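PDB 3GYC: putative glycoside hydrolase from Parabacteroides distasonis ATCC 8503, which probably hydrolyses glycosidic bonds in carbohydrates, as a cellulase-like member of the TIM-barrel hydrolases whose natural substrate is not established. Local coordinates for residues A[27-30]-A[35-38]; A[37-42]-A[93-98]. All coordinates share one frame; numbering follows the deposited sequence.

Both contacts lie near the periphery of the barrel, about 18 and 19 Å from the chain centre to their own centres, and each is partly buried. Contact 1 folds the loop that joins helix 25-28 to helix 39-48 back on itself, largely by hydrogen bonds to backbone carbonyls. Contact 2 sets the start of helix 39-48 beside the start of helix 95-105, and here no hydrogen bond crosses: a buried indole rim meets a backbone oxygen, an asparagine and a leucine. Residues E37 and D38 belong to both. The contacts also touch directly, through R30 against W39 and L27 against N95, so loop and helix starts form one packed unit.

Contact 1 (A[27-30]-A[35-38]); sequences LERR and GYED. With EDO (1,2-ethanediol), chain D.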
loop_
_atom_site.group_PDB
_atom_site.type_symbol
_atom_site.label_atom_id
_atom_site.label_comp_id
_atom_site.label_asym_id
_atom_site.label_seq_id
_atom_site.Cartn_x
_atom_site.Cartn_y
_atom_site.Cartn_z
ATOM N N LEU A 27 -13.371 5.231 -1.005
ATOM C CA LEU A 27 -14.244 6.142 -1.737
ATOM C C LEU A 27 -15.218 5.372 -2.627
ATOM O O LEU A 27 -16.383 5.771 -2.737
ATOM C CB LEU A 27 -13.393 7.101 -2.587
ATOM C CG LEU A 27 -14.123 8.219 -3.309
ATOM C CD1 LEU A 27 -14.905 9.074 -2.295
ATOM C CD2 LEU A 27 -13.096 9.035 -4.190
ATOM N N GLU A 28 -14.759 4.291 -3.245
ATOM C CA GLU A 28 -15.554 3.562 -4.247
ATOM C C GLU A 28 -16.575 2.567 -3.755
ATOM O O GLU A 28 -17.611 2.408 -4.376
ATOM C CB GLU A 28 -14.620 2.832 -5.197
ATOM C CG GLU A 28 -13.954 3.829 -6.112
ATOM C CD GLU A 28 -12.985 3.204 -7.084
ATOM O OE1 GLU A 28 -13.303 2.149 -7.673
ATOM O OE2 GLU A 28 -11.935 3.836 -7.357
ATOM N N ARG A 29 -16.271 1.909 -2.636
ATOM C CA ARG A 29 -17.117 0.802 -2.156
ATOM C C ARG A 29 -18.150 1.263 -1.221
ATOM O O ARG A 29 -18.127 0.982 0.001
ATOM C CB ARG A 29 -16.240 -0.295 -1.564
ATOM C CG ARG A 29 -15.411 -1.008 -2.591
ATOM C CD ARG A 29 -14.828 -2.341 -2.028
ATOM N NE ARG A 29 -15.866 -3.338 -1.766
ATOM C CZ ARG A 29 -16.304 -4.260 -2.618
ATOM N NH1 ARG A 29 -15.916 -4.297 -3.875
ATOM N NH2 ARG A 29 -17.274 -5.075 -2.243
ATOM N N ARG A 30 -19.057 2.065 -1.793
ATOM C CA ARG A 30 -20.087 2.701 -0.988
ATOM C C ARG A 30 -21.511 2.510 -1.535
ATOM O O ARG A 30 -22.420 3.238 -1.180
ATOM C CB ARG A 30 -19.719 4.160 -0.769
ATOM C CG ARG A 30 -18.274 4.345 -0.313
ATOM C CD ARG A 30 -18.026 5.784 0.034
ATOM N NE ARG A 30 -18.546 6.153 1.357
ATOM C CZ ARG A 30 -18.895 7.375 1.734
ATOM N NH1 ARG A 30 -18.932 8.378 0.874
ATOM N NH2 ARG A 30 -19.239 7.599 2.983
ATOM N N GLY A 35 -19.135 -2.131 1.990
ATOM C CA GLY A 35 -18.183 -2.090 3.054
ATOM C C GLY A 35 -17.839 -0.763 3.652
ATOM O O GLY A 35 -17.556 -0.711 4.838
ATOM N N TYR A 36 -17.870 0.299 2.841
ATOM C CA TYR A 36 -17.421 1.602 3.262
ATOM C C TYR A 36 -18.452 2.729 3.219
ATOM O O TYR A 36 -18.096 3.886 3.183
ATOM C CB TYR A 36 -16.176 1.983 2.491
ATOM C CG TYR A 36 -15.049 1.021 2.631
ATOM C CD1 TYR A 36 -15.028 -0.173 1.897
ATOM C CD2 TYR A 36 -13.990 1.281 3.495
ATOM C CE1 TYR A 36 -13.959 -1.085 1.998
ATOM C CE2 TYR A 36 -12.921 0.372 3.616
ATOM C CZ TYR A 36 -12.931 -0.810 2.892
ATOM O OH TYR A 36 -11.877 -1.687 3.059
ATOM N N GLU A 37 -19.725 2.350 3.280
ATOM C CA GLU A 37 -20.823 3.297 3.333
ATOM C C GLU A 37 -20.785 4.215 4.552
ATOM O O GLU A 37 -21.007 5.418 4.413
ATOM C CB GLU A 37 -22.149 2.578 3.312
ATOM C CG GLU A 37 -22.478 1.837 2.024
ATOM C CD GLU A 37 -23.721 0.994 2.231
ATOM O OE1 GLU A 37 -23.615 -0.151 2.729
ATOM O OE2 GLU A 37 -24.821 1.492 1.914
ATOM N N ASP A 38 -20.507 3.657 5.731
ATOM C CA ASP A 38 -20.479 4.431 6.984
ATOM C C ASP A 38 -19.045 4.492 7.494
ATOM O O ASP A 38 -18.556 3.550 8.141
ATOM C CB ASP A 38 -21.420 3.786 8.013
ATOM C CG ASP A 38 -21.536 4.614 9.279
ATOM O OD1 ASP A 38 -20.667 5.494 9.510
ATOM O OD2 ASP A 38 -22.493 4.402 10.036
HETATM C C1 EDO D . -19.300 -7.072 -5.084
HETATM O O1 EDO D . -19.099 -6.766 -3.691
HETATM C C2 EDO D . -17.978 -7.359 -5.734
HETATM O O2 EDO D . -16.927 -6.457 -5.341
HETATM O O HOH W 1 -25.160 2.960 -0.817
#
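The loop that follows the first barrel strand, 17-23, doubles back here, bringing R29 and R30, just past helix 25-28, against Y36 and E37 just ahead of helix 39-48. R29 is the centre of an inverse gamma turn, whose weak bond runs from R30 N to E28 O. As the chain leaves the helix, R29 O receives Y36 N at 2.9 Å, the donor lying almost straight ahead of the carbonyl although the bond itself is bent, with an N-H...O angle of 143°. Beside this bond, CB of R29 packs on CD1 of Y36 at 3.7 Å. G35 suits its backbone angles, phi 121°, at which a CB would jam against the preceding carbonyl oxygen and crowd Y36 CD1.

R30 grips two successive carbonyls. A bend at chi3 (79°) swings its guanidinium over so that NE donates to Y36 O at 2.9 Å, with the acceptor near the guanidinium plane, while NH2 makes a weak bond of 3.2 Å to E37 O. A long, multidentate arginine is well matched to this task. In return E37 lays CG against R30 O at 3.5 Å, and one water donates to both R30 O and E37 OE2; E37 OE1 accepts G33 N.

R29 reaches the other way, to G83 O and an ethanediol, probably from the crystallisation liquor, that D81 also binds; NH1 donates to EDO O2 at 2.8 Å. The Y36 hydroxyl bonds Q352 and its ring meets W22 of strand 17-23 edge-to-face, while L27 and E28 touch strand 88-90, so helix and loop sit between barrel strand and small antiparallel sheet.

Contact 2 (A[37-42]-A[93-98]); sequences EDWDQV and QPNLNL
L98 N, whose residue meets W39 across the contact, donates to P94 O at 2.8 Å, in the first turn of helix 95-105, whose N95 and L98 both meet the indole. The six-membered rim of W39 does the touching. CH2 lies 3.5 Å from the backbone oxygen of N95 and 3.8 Å from its OD1, while CZ3 sits 4.1 Å from L98 CB. The CB of N95 is met in the plane of the indole, at its edge, and the N95 amide stands nearly perpendicular to the ring, their planes 86° apart. With CG beside its own backbone N (chi1 -69°), W39 sends its long flat side chain across the gap between the helices; its polar NE1 is satisfied by W26 O, and R30 makes a cation-pi contact with the ring.

Each helix start is also secured from within. D38, the N-cap residue of helix 39-48, accepts Q41 N through OD1 at 3.1 Å, its short carboxylate well suited to an amide of the first turn. On the other helix, Q93 OE1 takes N97 N and NE2 donates to N97 OD1 at 3.0 Å; both side chains also bond S143, and N97 reaches D147.

D40, next to W39, forms salt bridges with K102 of helix 95-105 and with R106 just beyond it. Helix 39-48 connects strand 17-23 to 53-57, and helix 95-105 lies between 53-57 and 109-113, beyond an excursion: the packing of neighbouring outer helices characteristic of a TIM barrel.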
loop_
_atom_site.group_PDB
_atom_site.type_symbol
_atom_site.label_atom_id
_atom_site.label_comp_id
_atom_site.label_asym_id
_atom_site.label_seq_id
_atom_site.Cartn_x
_atom_site.Cartn_y
_atom_site.Cartn_z
ATOM N N GLU A 37 -19.725 2.350 3.280
ATOM C CA GLU A 37 -20.823 3.297 3.333
ATOM C C GLU A 37 -20.785 4.215 4.552
ATOM O O GLU A 37 -21.007 5.418 4.413
ATOM C CB GLU A 37 -22.149 2.578 3.312
ATOM C CG GLU A 37 -22.478 1.837 2.024
ATOM C CD GLU A 37 -23.721 0.994 2.231
ATOM O OE1 GLU A 37 -23.615 -0.151 2.729
ATOM O OE2 GLU A 37 -24.821 1.492 1.914
ATOM N N ASP A 38 -20.507 3.657 5.731
ATOM C CA ASP A 38 -20.479 4.431 6.984
ATOM C C ASP A 38 -19.045 4.492 7.494
ATOM O O ASP A 38 -18.556 3.550 8.141
ATOM C CB ASP A 38 -21.420 3.786 8.013
ATOM C CG ASP A 38 -21.536 4.614 9.279
ATOM O OD1 ASP A 38 -20.667 5.494 9.510
ATOM O OD2 ASP A 38 -22.493 4.402 10.036
ATOM N N TRP A 39 -18.352 5.571 7.152
ATOM C CA TRP A 39 -16.967 5.731 7.542
ATOM C C TRP A 39 -16.739 5.765 9.051
ATOM O O TRP A 39 -15.718 5.261 9.512
ATOM C CB TRP A 39 -16.322 6.987 6.935
ATOM C CG TRP A 39 -16.096 6.969 5.470
ATOM C CD1 TRP A 39 -15.806 5.895 4.683
ATOM C CD2 TRP A 39 -16.106 8.113 4.603
ATOM N NE1 TRP A 39 -15.662 6.298 3.366
ATOM C CE2 TRP A 39 -15.841 7.658 3.302
ATOM C CE3 TRP A 39 -16.302 9.474 4.815
ATOM C CZ2 TRP A 39 -15.734 8.512 2.229
ATOM C CZ3 TRP A 39 -16.213 10.328 3.738
ATOM C CH2 TRP A 39 -15.940 9.849 2.464
ATOM N N ASP A 40 -17.653 6.345 9.802
ATOM C CA ASP A 40 -17.549 6.344 11.279
ATOM C C ASP A 40 -17.601 4.937 11.827
ATOM O O ASP A 40 -16.736 4.560 12.673
ATOM C CB ASP A 40 -18.623 7.203 11.930
ATOM C CG ASP A 40 -18.413 8.676 11.629
ATOM O OD1 ASP A 40 -17.465 9.249 12.180
ATOM O OD2 ASP A 40 -19.173 9.255 10.845
ATOM N N GLN A 41 -18.530 4.141 11.317
ATOM C CA GLN A 41 -18.636 2.772 11.801
ATOM C C GLN A 41 -17.376 1.963 11.457
ATOM O O GLN A 41 -16.862 1.264 12.327
ATOM C CB GLN A 41 -19.884 2.067 11.274
ATOM C CG GLN A 41 -20.052 0.602 11.748
ATOM C CD GLN A 41 -20.047 0.423 13.262
ATOM O OE1 GLN A 41 -20.324 1.370 14.029
ATOM N NE2 GLN A 41 -19.767 -0.815 13.710
ATOM N N VAL A 42 -16.883 2.055 10.220
ATOM C CA VAL A 42 -15.709 1.235 9.857
ATOM C C VAL A 42 -14.411 1.762 10.494
ATOM O O VAL A 42 -13.520 0.971 10.824
ATOM C CB VAL A 42 -15.612 0.908 8.357
ATOM C CG1 VAL A 42 -16.895 0.188 7.935
ATOM C CG2 VAL A 42 -15.398 2.170 7.491
ATOM N N GLN A 93 -13.393 15.412 -3.658
ATOM C CA GLN A 93 -13.496 16.432 -2.617
ATOM C C GLN A 93 -14.922 16.945 -2.604
ATOM O O GLN A 93 -15.522 17.131 -3.680
ATOM C CB GLN A 93 -12.518 17.581 -2.840
ATOM C CG GLN A 93 -11.056 17.292 -2.604
ATOM C CD GLN A 93 -10.692 17.116 -1.122
ATOM O OE1 GLN A 93 -11.556 16.818 -0.280
ATOM N NE2 GLN A 93 -9.411 17.300 -0.809
ATOM N N PRO A 94 -15.453 17.260 -1.409
ATOM C CA PRO A 94 -14.822 17.234 -0.063
ATOM C C PRO A 94 -14.712 15.870 0.639
ATOM O O PRO A 94 -14.291 15.818 1.794
ATOM C CB PRO A 94 -15.722 18.190 0.750
ATOM C CG PRO A 94 -17.096 18.006 0.117
ATOM C CD PRO A 94 -16.815 17.848 -1.372
ATOM N N ASN A 95 -15.122 14.792 -0.015
ATOM C CA ASN A 95 -15.034 13.424 0.567
ATOM C C ASN A 95 -13.676 13.079 1.164
ATOM O O ASN A 95 -13.629 12.532 2.278
ATOM C CB ASN A 95 -15.456 12.340 -0.418
ATOM C CG ASN A 95 -16.950 12.155 -0.468
ATOM O OD1 ASN A 95 -17.641 12.592 0.438
ATOM N ND2 ASN A 95 -17.473 11.493 -1.556
ATOM N N LEU A 96 -12.584 13.460 0.504
ATOM C CA LEU A 96 -11.260 13.160 1.034
ATOM C C LEU A 96 -11.042 13.896 2.342
ATOM O O LEU A 96 -10.652 13.294 3.353
ATOM C CB LEU A 96 -10.153 13.457 0.019
ATOM C CG LEU A 96 -8.721 13.299 0.507
ATOM C CD1 LEU A 96 -8.431 11.820 0.996
ATOM C CD2 LEU A 96 -7.705 13.774 -0.541
ATOM N N ASN A 97 -11.312 15.196 2.339
ATOM C CA ASN A 97 -11.121 15.964 3.569
ATOM C C ASN A 97 -12.064 15.509 4.694
ATOM O O ASN A 97 -11.684 15.571 5.895
ATOM C CB ASN A 97 -11.168 17.456 3.297
ATOM C CG ASN A 97 -9.887 17.975 2.610
ATOM O OD1 ASN A 97 -9.004 17.213 2.185
ATOM N ND2 ASN A 97 -9.783 19.268 2.526
ATOM N N LEU A 98 -13.274 15.069 4.317
ATOM C CA LEU A 98 -14.229 14.514 5.304
ATOM C C LEU A 98 -13.651 13.261 5.923
ATOM O O LEU A 98 -13.650 13.126 7.126
ATOM C CB LEU A 98 -15.638 14.259 4.725
ATOM C CG LEU A 98 -16.508 15.510 4.509
ATOM C CD1 LEU A 98 -17.776 15.250 3.599
ATOM C CD2 LEU A 98 -16.922 16.174 5.817
#